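Local atomic coordinates of saposin-like protein (Necator americanus, PDB entry 3S63), a protein that probably binds lipids and interacts with membranes, as a hookworm member of the saposin-like family. Residues L59-R62 with E63-G67. Numbering follows the deposited sequence.
Sequences LIFR and EMTDG
Ile60 and Met64, one turn apart near the C-terminal end of helix 46-65, show how an amphipathic helix divides its work between a packed and a wet side. Their buried side chains run side by side, and Ile60 CG2 meets the terminal methyl, Met64 CE, at 3.6 Å. The methyl branch gets there by standing anti to the backbone N of Ile60. Leu14 of helix 3-20 lies against Ile60, and Phe18 of the same helix, with Leu31 of helix 28-39, against Met64. Such apolar helix faces turned toward one another form the core of the all-helical saposin fold, which three disulfides brace in this protein. Beside the core, the Thr65 methyl CG2 makes a CH-pi contact over one face of the Phe61 ring, 4.2 Å from its centroid. Thr65 OG1 turns back to Phe61 O (3.0 Å), a carbonyl that also accepts the Thr65 amide. On the solvent side, exposed Arg62, bent at chi3 (76°), forms a salt bridge in which one oxygen, Glu63 OE2, near the guanidinium plane, accepts from both NE and NH2, each at 3.1 Å; the carboxylate plane is turned 81° from the guanidinium. Asp66 N, also on an exposed residue, reaches Arg62 O through only a weak bond.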
ATOM      1  N   LEU A  59      -3.577  -0.435  -9.657  1.00 29.29           N
ATOM      2  CA  LEU A  59      -3.432   0.968  -9.308  1.00 25.58           C
ATOM      3  C   LEU A  59      -2.144   1.189  -8.520  1.00 29.89           C
ATOM      4  O   LEU A  59      -1.404   2.127  -8.795  1.00 33.53           O
ATOM      5  CB  LEU A  59      -4.629   1.447  -8.503  1.00 27.77           C
ATOM      6  CG  LEU A  59      -4.501   2.853  -7.915  1.00 29.99           C
ATOM      7  CD1 LEU A  59      -5.034   3.904  -8.890  1.00 26.82           C
ATOM      8  CD2 LEU A  59      -5.230   2.925  -6.572  1.00 26.58           C
ATOM      9  N   ILE A  60      -1.862   0.324  -7.548  1.00 30.47           N
ATOM     10  CA  ILE A  60      -0.613   0.431  -6.792  1.00 29.45           C
ATOM     11  C   ILE A  60       0.628   0.240  -7.668  1.00 29.73           C
ATOM     12  O   ILE A  60       1.622   0.918  -7.483  1.00 34.89           O
ATOM     13  CB  ILE A  60      -0.574  -0.560  -5.625  1.00 28.74           C
ATOM     14  CG1 ILE A  60      -1.802  -0.358  -4.755  1.00 27.39           C
ATOM     15  CG2 ILE A  60       0.689  -0.376  -4.804  1.00 27.06           C
ATOM     16  CD1 ILE A  60      -2.092  -1.537  -3.848  1.00 36.48           C
ATOM     17  N   PHE A  61       0.565  -0.678  -8.624  1.00 27.20           N
ATOM     18  CA  PHE A  61       1.684  -0.927  -9.515  1.00 26.36           C
ATOM     19  C   PHE A  61       1.942   0.300 -10.351  1.00 29.90           C
ATOM     20  O   PHE A  61       3.064   0.794 -10.405  1.00 33.98           O
ATOM     21  CB  PHE A  61       1.395  -2.119 -10.416  1.00 29.22           C
ATOM     22  CG  PHE A  61       2.479  -2.410 -11.423  1.00 29.51           C
ATOM     23  CD1 PHE A  61       3.660  -3.044 -11.038  1.00 32.04           C
ATOM     24  CD2 PHE A  61       2.301  -2.098 -12.764  1.00 29.48           C
ATOM     25  CE1 PHE A  61       4.664  -3.337 -11.979  1.00 30.48           C
ATOM     26  CE2 PHE A  61       3.290  -2.393 -13.713  1.00 32.05           C
ATOM     27  CZ  PHE A  61       4.475  -3.010 -13.317  1.00 31.01           C
ATOM     28  N   ARG A  62       0.895   0.803 -10.993  1.00 33.28           N
ATOM     29  CA  ARG A  62       1.010   1.993 -11.832  1.00 29.84           C
ATOM     30  C   ARG A  62       1.595   3.176 -11.079  1.00 31.86           C
ATOM     31  O   ARG A  62       2.514   3.816 -11.568  1.00 34.50           O
ATOM     32  CB  ARG A  62      -0.348   2.383 -12.387  1.00 30.46           C
ATOM     33  CG  ARG A  62      -0.318   3.581 -13.295  1.00 29.72           C
ATOM     34  CD  ARG A  62      -1.729   3.976 -13.660  1.00 33.05           C
ATOM     35  NE  ARG A  62      -2.388   4.671 -12.557  1.00 33.03           N
ATOM     36  CZ  ARG A  62      -3.689   4.935 -12.496  1.00 30.05           C
ATOM     37  NH1 ARG A  62      -4.514   4.557 -13.464  1.00 31.88           N
ATOM     38  NH2 ARG A  62      -4.164   5.575 -11.454  1.00 30.00           N
ATOM     39  N   GLU A  63       1.071   3.462  -9.892  1.00 30.78           N
ATOM     40  CA  GLU A  63       1.507   4.635  -9.138  1.00 36.16           C
ATOM     41  C   GLU A  63       2.937   4.508  -8.635  1.00 36.00           C
ATOM     42  O   GLU A  63       3.664   5.493  -8.526  1.00 40.16           O
ATOM     43  CB  GLU A  63       0.580   4.896  -7.951  1.00 33.82           C
ATOM     44  CG  GLU A  63      -0.829   5.225  -8.342  1.00 32.73           C
ATOM     45  CD  GLU A  63      -0.925   6.509  -9.118  1.00 37.20           C
ATOM     46  OE1 GLU A  63      -0.393   7.523  -8.632  1.00 39.78           O
ATOM     47  OE2 GLU A  63      -1.530   6.504 -10.209  1.00 38.01           O
ATOM     48  N   MET A  64       3.327   3.288  -8.309  1.00 33.25           N
ATOM     49  CA  MET A  64       4.656   3.036  -7.794  1.00 31.63           C
ATOM     50  C   MET A  64       5.708   3.205  -8.879  1.00 35.01           C
ATOM     51  O   MET A  64       6.783   3.733  -8.614  1.00 41.23           O
ATOM     52  CB  MET A  64       4.732   1.631  -7.211  1.00 30.08           C
ATOM     53  CG  MET A  64       4.494   1.555  -5.727  1.00 28.09           C
ATOM     54  SD  MET A  64       4.828  -0.106  -5.074  1.00 29.98           S
ATOM     55  CE  MET A  64       4.036   0.036  -3.473  1.00 26.17           C
ATOM     56  N   THR A  65       5.395   2.760 -10.095  1.00 37.02           N
ATOM     57  CA  THR A  65       6.369   2.717 -11.188  1.00 39.91           C
ATOM     58  C   THR A  65       6.457   4.014 -12.017  1.00 43.99           C
ATOM     59  O   THR A  65       7.325   4.151 -12.896  1.00 44.27           O
ATOM     60  CB  THR A  65       6.100   1.521 -12.130  1.00 34.03           C
ATOM     61  OG1 THR A  65       4.783   1.620 -12.675  1.00 35.92           O
ATOM     62  CG2 THR A  65       6.224   0.232 -11.385  1.00 38.51           C
ATOM     63  N   ASP A  66       5.550   4.948 -11.732  1.00 39.57           N
ATOM     64  CA  ASP A  66       5.506   6.260 -12.374  1.00 34.17           C
ATOM     65  C   ASP A  66       6.565   7.191 -11.790  1.00 39.87           C
ATOM     66  O   ASP A  66       6.940   8.169 -12.414  1.00 49.56           O
ATOM     67  CB  ASP A  66       4.121   6.894 -12.188  1.00 37.82           C
ATOM     68  CG  ASP A  66       3.154   6.557 -13.315  1.00 36.32           C
ATOM     69  OD1 ASP A  66       2.079   7.182 -13.398  1.00 35.56           O
ATOM     70  OD2 ASP A  66       3.466   5.680 -14.133  1.00 39.85           O
ATOM     71  N   GLY A  67       7.039   6.904 -10.585  1.00 49.37           N
ATOM     72  CA  GLY A  67       8.072   7.719  -9.977  1.00 51.28           C
ATOM     73  C   GLY A  67       7.514   8.736  -9.002  1.00 51.94           C
ATOM     74  O   GLY A  67       8.205   9.209  -8.094  1.00 54.36           O
TER